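Long-range contacts in putative non-ribosomal peptide synthetase (Actinomadura parvosata subsp. kistnae, PDB 6M7L), which forms a condensation-type domain of a non-ribosomal peptide synthetase, and probably serves in the assembly or tailoring of a peptide product: residues V158-Y169 / S388-T396; G96-E107 / V128-L137. All coordinates share one frame; numbering follows the deposited sequence.

Contact 1. Residues V158-Y169 / S388-T396; sequences VDVLVRDLAAAY and SWALPGLRT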
loop_
_atom_site.group_PDB
_atom_site.type_symbol
_atom_site.label_atom_id
_atom_site.label_comp_id
_atom_site.label_asym_id
_atom_site.label_seq_id
_atom_site.Cartn_x
_atom_site.Cartn_y
_atom_site.Cartn_z
ATOM N N VAL A 158 11.103 7.017 0.934
ATOM C CA VAL A 158 10.203 7.959 1.596
ATOM C C VAL A 158 9.006 7.220 2.173
ATOM O O VAL A 158 8.603 7.448 3.320
ATOM C CB VAL A 158 9.769 9.065 0.618
ATOM C CG1 VAL A 158 8.629 9.880 1.207
ATOM C CG2 VAL A 158 10.946 9.960 0.291
ATOM N N ASP A 159 8.425 6.314 1.382
ATOM C CA ASP A 159 7.341 5.472 1.872
ATOM C C ASP A 159 7.794 4.637 3.064
ATOM O O ASP A 159 7.097 4.559 4.083
ATOM C CB ASP A 159 6.833 4.578 0.740
ATOM C CG ASP A 159 5.772 3.602 1.196
ATOM O OD1 ASP A 159 4.781 4.041 1.813
ATOM O OD2 ASP A 159 5.926 2.394 0.927
ATOM N N VAL A 160 8.969 4.011 2.954
ATOM C CA VAL A 160 9.517 3.236 4.065
ATOM C C VAL A 160 9.758 4.131 5.274
ATOM O O VAL A 160 9.495 3.740 6.418
ATOM C CB VAL A 160 10.807 2.520 3.624
ATOM C CG1 VAL A 160 11.493 1.866 4.817
ATOM C CG2 VAL A 160 10.496 1.491 2.547
ATOM N N LEU A 161 10.261 5.345 5.036
ATOM C CA LEU A 161 10.490 6.294 6.121
ATOM C C LEU A 161 9.208 6.550 6.904
ATOM O O LEU A 161 9.173 6.404 8.131
ATOM C CB LEU A 161 11.035 7.604 5.550
ATOM C CG LEU A 161 12.258 8.252 6.197
ATOM C CD1 LEU A 161 12.192 8.120 7.707
ATOM C CD2 LEU A 161 13.544 7.657 5.645
ATOM N N VAL A 162 8.138 6.929 6.201
ATOM C CA VAL A 162 6.896 7.313 6.868
ATOM C C VAL A 162 6.254 6.112 7.552
ATOM O O VAL A 162 5.767 6.212 8.685
ATOM C CB VAL A 162 5.938 7.968 5.857
ATOM C CG1 VAL A 162 4.650 8.384 6.542
ATOM C CG2 VAL A 162 6.608 9.163 5.191
ATOM N N ARG A 163 6.238 4.960 6.878
ATOM C CA ARG A 163 5.639 3.768 7.470
ATOM C C ARG A 163 6.366 3.356 8.745
ATOM O O ARG A 163 5.729 3.024 9.752
ATOM C CB ARG A 163 5.634 2.628 6.453
ATOM C CG ARG A 163 4.411 2.607 5.541
ATOM C CD ARG A 163 4.701 1.821 4.277
ATOM N NE ARG A 163 5.700 0.783 4.514
ATOM C CZ ARG A 163 6.500 0.289 3.575
ATOM N NH1 ARG A 163 6.422 0.738 2.331
ATOM N NH2 ARG A 163 7.384 -0.652 3.881
ATOM N N ASP A 164 7.702 3.382 8.727
ATOM C CA ASP A 164 8.457 3.022 9.923
ATOM C C ASP A 164 8.373 4.105 10.991
ATOM O O ASP A 164 8.464 3.801 12.186
ATOM C CB ASP A 164 9.914 2.736 9.563
ATOM C CG ASP A 164 10.070 1.470 8.742
ATOM O OD1 ASP A 164 9.041 0.850 8.403
ATOM O OD2 ASP A 164 11.221 1.091 8.441
ATOM N N LEU A 165 8.201 5.366 10.588
ATOM C CA LEU A 165 7.985 6.423 11.569
ATOM C C LEU A 165 6.606 6.300 12.204
ATOM O O LEU A 165 6.437 6.577 13.398
ATOM C CB LEU A 165 8.157 7.794 10.917
ATOM C CG LEU A 165 7.928 8.991 11.844
ATOM C CD1 LEU A 165 8.911 8.957 13.005
ATOM C CD2 LEU A 165 8.027 10.303 11.082
ATOM N N ALA A 166 5.611 5.884 11.420
ATOM C CA ALA A 166 4.286 5.633 11.974
ATOM C C ALA A 166 4.314 4.468 12.954
ATOM O O ALA A 166 3.718 4.543 14.034
ATOM C CB ALA A 166 3.291 5.362 10.847
ATOM N N ALA A 167 5.006 3.384 12.594
ATOM C CA ALA A 167 5.093 2.235 13.488
ATOM C C ALA A 167 5.791 2.604 14.791
ATOM O O ALA A 167 5.373 2.174 15.872
ATOM C CB ALA A 167 5.823 1.085 12.793
ATOM N N ALA A 168 6.853 3.410 14.708
ATOM C CA ALA A 168 7.583 3.787 15.912
ATOM C C ALA A 168 6.789 4.777 16.756
ATOM O O ALA A 168 6.844 4.731 17.989
ATOM C CB ALA A 168 8.947 4.367 15.540
ATOM N N TYR A 169 6.042 5.675 16.112
ATOM C CA TYR A 169 5.278 6.661 16.872
ATOM C C TYR A 169 4.136 6.008 17.638
ATOM O O TYR A 169 3.862 6.381 18.784
ATOM C CB TYR A 169 4.742 7.754 15.950
ATOM C CG TYR A 169 3.892 8.768 16.677
ATOM C CD1 TYR A 169 4.467 9.704 17.524
ATOM C CD2 TYR A 169 2.511 8.785 16.524
ATOM C CE1 TYR A 169 3.695 10.632 18.196
ATOM C CE2 TYR A 169 1.730 9.710 17.191
ATOM C CZ TYR A 169 2.327 10.631 18.026
ATOM O OH TYR A 169 1.554 11.555 18.693
ATOM N N SER A 388 -1.967 5.574 2.364
ATOM C CA SER A 388 -1.843 4.617 3.455
ATOM C C SER A 388 -0.770 5.025 4.461
ATOM O O SER A 388 -0.145 4.169 5.093
ATOM C CB SER A 388 -1.559 3.221 2.901
ATOM O OG SER A 388 -1.517 2.258 3.938
ATOM N N TRP A 389 -0.541 6.327 4.615
ATOM C CA TRP A 389 0.341 6.859 5.647
ATOM C C TRP A 389 -0.519 7.334 6.811
ATOM O O TRP A 389 -1.360 8.224 6.642
ATOM C CB TRP A 389 1.193 8.009 5.109
ATOM C CG TRP A 389 2.268 7.594 4.147
ATOM C CD1 TRP A 389 2.753 6.334 3.949
ATOM C CD2 TRP A 389 2.990 8.447 3.250
ATOM N NE1 TRP A 389 3.734 6.350 2.986
ATOM C CE2 TRP A 389 3.897 7.635 2.539
ATOM C CE3 TRP A 389 2.957 9.820 2.979
ATOM C CZ2 TRP A 389 4.764 8.149 1.577
ATOM C CZ3 TRP A 389 3.816 10.328 2.022
ATOM C CH2 TRP A 389 4.708 9.495 1.333
ATOM N N ALA A 390 -0.311 6.746 7.988
ATOM C CA ALA A 390 -1.137 7.068 9.149
ATOM C C ALA A 390 -0.297 6.936 10.410
ATOM O O ALA A 390 0.119 5.827 10.762
ATOM C CB ALA A 390 -2.364 6.160 9.214
ATOM N N LEU A 391 -0.055 8.055 11.088
ATOM C CA LEU A 391 0.539 8.013 12.419
ATOM C C LEU A 391 -0.547 7.678 13.433
ATOM O O LEU A 391 -1.545 8.404 13.515
ATOM C CB LEU A 391 1.189 9.344 12.783
ATOM C CG LEU A 391 2.297 9.964 11.926
ATOM C CD1 LEU A 391 3.125 10.924 12.768
ATOM C CD2 LEU A 391 3.184 8.919 11.287
ATOM N N PRO A 392 -0.406 6.599 14.204
ATOM C CA PRO A 392 -1.446 6.236 15.177
ATOM C C PRO A 392 -1.799 7.392 16.102
ATOM O O PRO A 392 -0.930 8.013 16.717
ATOM C CB PRO A 392 -0.809 5.074 15.943
ATOM C CG PRO A 392 0.106 4.447 14.950
ATOM C CD PRO A 392 0.659 5.585 14.130
ATOM N N GLY A 393 -3.095 7.692 16.181
ATOM C CA GLY A 393 -3.591 8.762 17.018
ATOM C C GLY A 393 -3.693 10.116 16.348
ATOM O O GLY A 393 -4.164 11.067 16.985
ATOM N N LEU A 394 -3.277 10.237 15.089
ATOM C CA LEU A 394 -3.284 11.509 14.384
ATOM C C LEU A 394 -3.879 11.329 12.996
ATOM O O LEU A 394 -3.585 10.349 12.305
ATOM C CB LEU A 394 -1.866 12.090 14.267
ATOM C CG LEU A 394 -1.146 12.431 15.573
ATOM C CD1 LEU A 394 0.340 12.640 15.325
ATOM C CD2 LEU A 394 -1.762 13.663 16.218
ATOM N N ARG A 395 -4.720 12.280 12.597
ATOM C CA ARG A 395 -5.238 12.325 11.234
ATOM C C ARG A 395 -4.108 12.740 10.298
ATOM O O ARG A 395 -3.668 13.894 10.317
ATOM C CB ARG A 395 -6.416 13.294 11.162
ATOM C CG ARG A 395 -7.085 13.401 9.803
ATOM C CD ARG A 395 -8.393 14.176 9.910
ATOM N NE ARG A 395 -9.409 13.433 10.652
ATOM C CZ ARG A 395 -10.592 13.928 11.010
ATOM N NH1 ARG A 395 -10.913 15.178 10.704
ATOM N NH2 ARG A 395 -11.454 13.174 11.680
ATOM N N THR A 396 -3.630 11.799 9.487
ATOM C CA THR A 396 -2.436 11.984 8.672
ATOM C C THR A 396 -2.820 12.170 7.210
ATOM O O THR A 396 -3.624 11.402 6.673
ATOM C CB THR A 396 -1.495 10.785 8.810
ATOM O OG1 THR A 396 -1.272 10.502 10.198
ATOM C CG2 THR A 396 -0.161 11.072 8.133
#

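Contact 2. Residues G96-E107 / V128-L137; sequences GRPPLEICPATE and VPWRAHLFPL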
loop_
_atom_site.group_PDB
_atom_site.type_symbol
_atom_site.label_atom_id
_atom_site.label_comp_id
_atom_site.label_asym_id
_atom_site.label_seq_id
_atom_site.Cartn_x
_atom_site.Cartn_y
_atom_site.Cartn_z
ATOM N N GLY A 96 23.699 10.697 16.884
ATOM C CA GLY A 96 23.310 10.393 15.517
ATOM C C GLY A 96 21.816 10.302 15.312
ATOM O O GLY A 96 21.379 9.933 14.213
ATOM N N ARG A 97 21.014 10.595 16.330
ATOM C CA ARG A 97 19.595 10.804 16.115
ATOM C C ARG A 97 19.408 12.007 15.191
ATOM O O ARG A 97 20.242 12.918 15.170
ATOM C CB ARG A 97 18.884 11.041 17.447
ATOM C CG ARG A 97 19.210 12.384 18.084
ATOM C CD ARG A 97 18.586 12.539 19.461
ATOM N NE ARG A 97 17.408 11.695 19.637
ATOM C CZ ARG A 97 16.415 11.969 20.477
ATOM N NH1 ARG A 97 16.446 13.076 21.207
ATOM N NH2 ARG A 97 15.383 11.143 20.579
ATOM N N PRO A 98 18.336 12.032 14.398
ATOM C CA PRO A 98 18.119 13.173 13.518
ATOM C C PRO A 98 17.756 14.406 14.325
ATOM O O PRO A 98 17.100 14.305 15.376
ATOM C CB PRO A 98 16.945 12.717 12.635
ATOM C CG PRO A 98 16.188 11.788 13.518
ATOM C CD PRO A 98 17.250 11.042 14.288
ATOM N N PRO A 99 18.181 15.587 13.890
ATOM C CA PRO A 99 17.700 16.813 14.531
ATOM C C PRO A 99 16.222 17.027 14.249
ATOM O O PRO A 99 15.695 16.615 13.214
ATOM C CB PRO A 99 18.558 17.914 13.895
ATOM C CG PRO A 99 19.054 17.326 12.616
ATOM C CD PRO A 99 19.201 15.855 12.861
ATOM N N LEU A 100 15.549 17.672 15.199
ATOM C CA LEU A 100 14.118 17.954 15.102
ATOM C C LEU A 100 13.901 19.435 15.396
ATOM O O LEU A 100 13.864 19.843 16.561
ATOM C CB LEU A 100 13.316 17.080 16.061
ATOM C CG LEU A 100 11.826 17.416 16.188
ATOM C CD1 LEU A 100 11.122 17.311 14.838
ATOM C CD2 LEU A 100 11.153 16.522 17.221
ATOM N N GLU A 101 13.764 20.234 14.343
ATOM C CA GLU A 101 13.414 21.635 14.508
ATOM C C GLU A 101 11.928 21.770 14.811
ATOM O O GLU A 101 11.089 21.104 14.195
ATOM C CB GLU A 101 13.761 22.437 13.253
ATOM C CG GLU A 101 13.273 23.880 13.305
ATOM C CD GLU A 101 13.444 24.613 11.990
ATOM O OE1 GLU A 101 13.275 25.851 11.972
ATOM O OE2 GLU A 101 13.745 23.952 10.974
ATOM N N ILE A 102 11.612 22.629 15.771
ATOM C CA ILE A 102 10.238 22.975 16.109
ATOM C C ILE A 102 10.062 24.447 15.772
ATOM O O ILE A 102 10.617 25.320 16.451
ATOM C CB ILE A 102 9.922 22.681 17.581
ATOM C CG1 ILE A 102 9.976 21.169 17.830
ATOM C CG2 ILE A 102 8.568 23.253 17.962
ATOM C CD1 ILE A 102 9.788 20.773 19.275
ATOM N N CYS A 103 9.300 24.725 14.717
ATOM C CA CYS A 103 9.201 26.064 14.138
ATOM C C CYS A 103 7.737 26.473 14.043
ATOM O O CYS A 103 7.071 26.212 13.031
ATOM C CB CYS A 103 9.875 26.108 12.768
ATOM S SG CYS A 103 9.654 27.650 11.865
ATOM N N PRO A 104 7.199 27.111 15.084
ATOM C CA PRO A 104 5.800 27.556 15.040
ATOM C C PRO A 104 5.539 28.454 13.842
ATOM O O PRO A 104 6.327 29.348 13.528
ATOM C CB PRO A 104 5.628 28.312 16.362
ATOM C CG PRO A 104 6.651 27.711 17.268
ATOM C CD PRO A 104 7.826 27.378 16.390
ATOM N N ALA A 105 4.420 28.203 13.164
ATOM C CA ALA A 105 4.132 28.884 11.912
ATOM C C ALA A 105 2.628 29.014 11.728
ATOM O O ALA A 105 1.832 28.431 12.469
ATOM C CB ALA A 105 4.747 28.141 10.723
ATOM N N THR A 106 2.254 29.806 10.729
ATOM C CA THR A 106 0.896 29.860 10.214
ATOM C C THR A 106 0.875 29.262 8.814
ATOM O O THR A 106 1.875 29.315 8.091
ATOM C CB THR A 106 0.365 31.298 10.172
ATOM O OG1 THR A 106 1.293 32.134 9.469
ATOM C CG2 THR A 106 0.164 31.835 11.579
ATOM N N GLU A 107 -0.270 28.674 8.449
ATOM C CA GLU A 107 -0.452 28.088 7.123
ATOM C C GLU A 107 0.088 29.011 6.037
ATOM O O GLU A 107 0.779 28.576 5.111
ATOM C CB GLU A 107 -1.937 27.800 6.891
ATOM C CG GLU A 107 -2.220 26.943 5.678
ATOM C CD GLU A 107 -1.552 25.593 5.776
ATOM O OE1 GLU A 107 -1.027 25.105 4.753
ATOM O OE2 GLU A 107 -1.547 25.021 6.888
ATOM N N VAL A 128 24.211 13.362 10.250
ATOM C CA VAL A 128 23.421 12.234 9.763
ATOM C C VAL A 128 22.640 12.722 8.550
ATOM O O VAL A 128 22.305 13.913 8.466
ATOM C CB VAL A 128 22.503 11.663 10.856
ATOM C CG1 VAL A 128 23.331 11.187 12.032
ATOM C CG2 VAL A 128 21.472 12.693 11.296
ATOM N N PRO A 129 22.336 11.856 7.591
ATOM C CA PRO A 129 21.810 12.336 6.306
ATOM C C PRO A 129 20.304 12.549 6.287
ATOM O O PRO A 129 19.676 12.404 5.233
ATOM C CB PRO A 129 22.228 11.227 5.336
ATOM C CG PRO A 129 22.216 9.996 6.182
ATOM C CD PRO A 129 22.591 10.405 7.578
ATOM N N TRP A 130 19.709 12.895 7.426
ATOM C CA TRP A 130 18.301 13.262 7.426
ATOM C C TRP A 130 18.005 14.128 8.640
ATOM O O TRP A 130 18.780 14.176 9.599
ATOM C CB TRP A 130 17.387 12.028 7.389
ATOM C CG TRP A 130 17.357 11.211 8.643
ATOM C CD1 TRP A 130 18.427 10.787 9.377
ATOM C CD2 TRP A 130 16.193 10.687 9.292
ATOM N NE1 TRP A 130 17.998 10.047 10.453
ATOM C CE2 TRP A 130 16.631 9.970 10.422
ATOM C CE3 TRP A 130 14.821 10.764 9.031
ATOM C CZ2 TRP A 130 15.748 9.327 11.287
ATOM C CZ3 TRP A 130 13.945 10.131 9.893
ATOM C CH2 TRP A 130 14.412 9.422 11.006
ATOM N N ARG A 131 16.873 14.822 8.574
ATOM C CA ARG A 131 16.455 15.733 9.628
ATOM C C ARG A 131 14.954 15.955 9.508
ATOM O O ARG A 131 14.341 15.645 8.483
ATOM C CB ARG A 131 17.210 17.061 9.550
ATOM C CG ARG A 131 17.235 17.655 8.159
ATOM C CD ARG A 131 17.735 19.087 8.153
ATOM N NE ARG A 131 17.232 19.791 6.980
ATOM C CZ ARG A 131 17.929 20.012 5.872
ATOM N NH1 ARG A 131 19.188 19.603 5.778
ATOM N NH2 ARG A 131 17.363 20.651 4.859
ATOM N N ALA A 132 14.369 16.499 10.571
ATOM C CA ALA A 132 12.932 16.706 10.653
ATOM C C ALA A 132 12.637 18.124 11.119
ATOM O O ALA A 132 13.319 18.652 12.002
ATOM C CB ALA A 132 12.278 15.697 11.605
ATOM N N HIS A 133 11.612 18.730 10.523
ATOM C CA HIS A 133 11.199 20.091 10.851
ATOM C C HIS A 133 9.718 20.064 11.199
ATOM O O HIS A 133 8.874 19.854 10.322
ATOM C CB HIS A 133 11.470 21.045 9.690
ATOM C CG HIS A 133 12.825 20.877 9.079
ATOM N ND1 HIS A 133 13.898 21.675 9.415
ATOM C CD2 HIS A 133 13.285 19.996 8.159
ATOM C CE1 HIS A 133 14.959 21.296 8.724
ATOM N NE2 HIS A 133 14.613 20.280 7.955
ATOM N N LEU A 134 9.404 20.272 12.475
ATOM C CA LEU A 134 8.026 20.307 12.935
ATOM C C LEU A 134 7.524 21.744 12.924
ATOM O O LEU A 134 8.224 22.656 13.378
ATOM C CB LEU A 134 7.911 19.710 14.338
ATOM C CG LEU A 134 6.516 19.693 14.961
ATOM C CD1 LEU A 134 5.532 18.981 14.046
ATOM C CD2 LEU A 134 6.561 19.031 16.328
ATOM N N PHE A 135 6.313 21.944 12.403
ATOM C CA PHE A 135 5.714 23.270 12.259
ATOM C C PHE A 135 4.383 23.300 12.998
ATOM O O PHE A 135 3.337 22.955 12.429
ATOM C CB PHE A 135 5.537 23.631 10.787
ATOM C CG PHE A 135 6.824 23.661 10.016
ATOM C CD1 PHE A 135 7.629 24.790 10.033
ATOM C CD2 PHE A 135 7.233 22.561 9.279
ATOM C CE1 PHE A 135 8.820 24.821 9.325
ATOM C CE2 PHE A 135 8.424 22.588 8.569
ATOM C CZ PHE A 135 9.216 23.720 8.594
ATOM N N PRO A 136 4.378 23.699 14.271
ATOM C CA PRO A 136 3.116 23.785 15.026
ATOM C C PRO A 136 2.229 24.893 14.480
ATOM O O PRO A 136 2.641 26.053 14.389
ATOM C CB PRO A 136 3.579 24.085 16.457
ATOM C CG PRO A 136 5.015 23.666 16.497
ATOM C CD PRO A 136 5.550 23.936 15.128
ATOM N N LEU A 137 1.000 24.528 14.114
ATOM C CA LEU A 137 -0.010 25.477 13.666
ATOM C C LEU A 137 -1.019 25.790 14.762
ATOM O O LEU A 137 -1.291 26.960 15.048
ATOM C CB LEU A 137 -0.728 24.930 12.427
ATOM C CG LEU A 137 0.189 24.610 11.247
ATOM C CD1 LEU A 137 -0.555 23.814 10.187
ATOM C CD2 LEU A 137 0.761 25.893 10.660
#

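Contact 1. Residues V158-Y169 / S388-T396
The indole N-H of Trp389 points at the carboxylate of Asp159: NE1 donates to OD1 at 2.8 Å, with 165° at the hydrogen. The oxygen lies close to the indole plane and offers its anti lone pair, while the two flat groups are only 22° apart. With CG anti to its backbone N (chi1 176°), Asp159 swings its carboxylate round to the indole edge. One turn on, Val162 lays CG1 over the five-membered ring of Trp389, 3.7 Å from its centroid, in a CH-pi contact; the indole is thus held at its edge and on one face. Leu391 then sets CD2 against Ala166, 3.5 Å from CA. At the far end, Tyr169 turns its ring edge to the carbonyl O of Pro392, and Leu394 CD1 packs 3.7 Å from its CE2; the Tyr169 hydroxyl is bonded to Asp57. The loop is braced from within, since Thr396 OG1 accepts from Leu391 N (2.9 Å) and donates to Leu394 O, tying the strand start to the type II turn Leu391-Leu394, with Gly393 third. Arriving from the other lobe, 388-396 passes helix 155-172 and enters edge strand 395-399, an exchange consistent with the V-shaped, two-lobed condensation-domain fold.

Contact 2. Residues G96-E107 / V128-L137
Strands 100-102 and 130-136 run parallel, their axes 4.5 Å apart and inclined by 18°, and the ladder of backbone bonds continues beyond the short strand from Pro99 O to Ala105 N. Glu101 sits astride it, its N bonded to Ala132 O and its O receiving Leu134 N; Cys103 N and Ala105 N extend the pattern to Leu134 O and Pro136 O. The side chain of Glu101, extended beyond CG, brings OE2 to His133 ND1 at 2.8 Å, nearly in the imidazole plane, with the carboxylate turned 73° from the ring. His133 NE2 in turn accepts from Arg131 NE, also at 2.8 Å, so the imidazole is gripped at both nitrogens and is probably neutral, with its proton on ND1. Arg117 of helix 110-119 pairs with Glu101 OE1, and its carbonyl takes a bond from Arg131. Near the start of the ladder, Pro98 lies over one face of Trp130, CB 3.7 Å from the five-membered ring centroid. On the face bearing Leu100 and Ile102, Leu100 CD1 touches Ala132 CB at 3.8 Å, and helix 58-71 covers Ala132. On the reverse, Cys103 CB meets Phe135 CD1 at 3.8 Å beneath helix 110-119. Two neighbouring parallel strands joined through a helix packed on their sheet make a classic beta-alpha-beta crossover.

From the N terminus, contact 2 closes first: strand 100-102 leads through helix 110-119 into strand 130-136, closing a loop of 20 residues. The chain turns back along strand 141-149 and enters helix 155-172, where contact 1 opens; 218 residues later, after passing through the other lobe, it returns to close it. The two closures therefore follow in series, neither nested nor crossed. Strands 100-102 and 395-399 are the outermost strands, within this chain, of the same sheet, and the contacts meet where Leu161 CD1 packs 3.4 Å from Trp130 CZ3, their centres about 16 Å apart. A local and a distant closure thus serve one sheet.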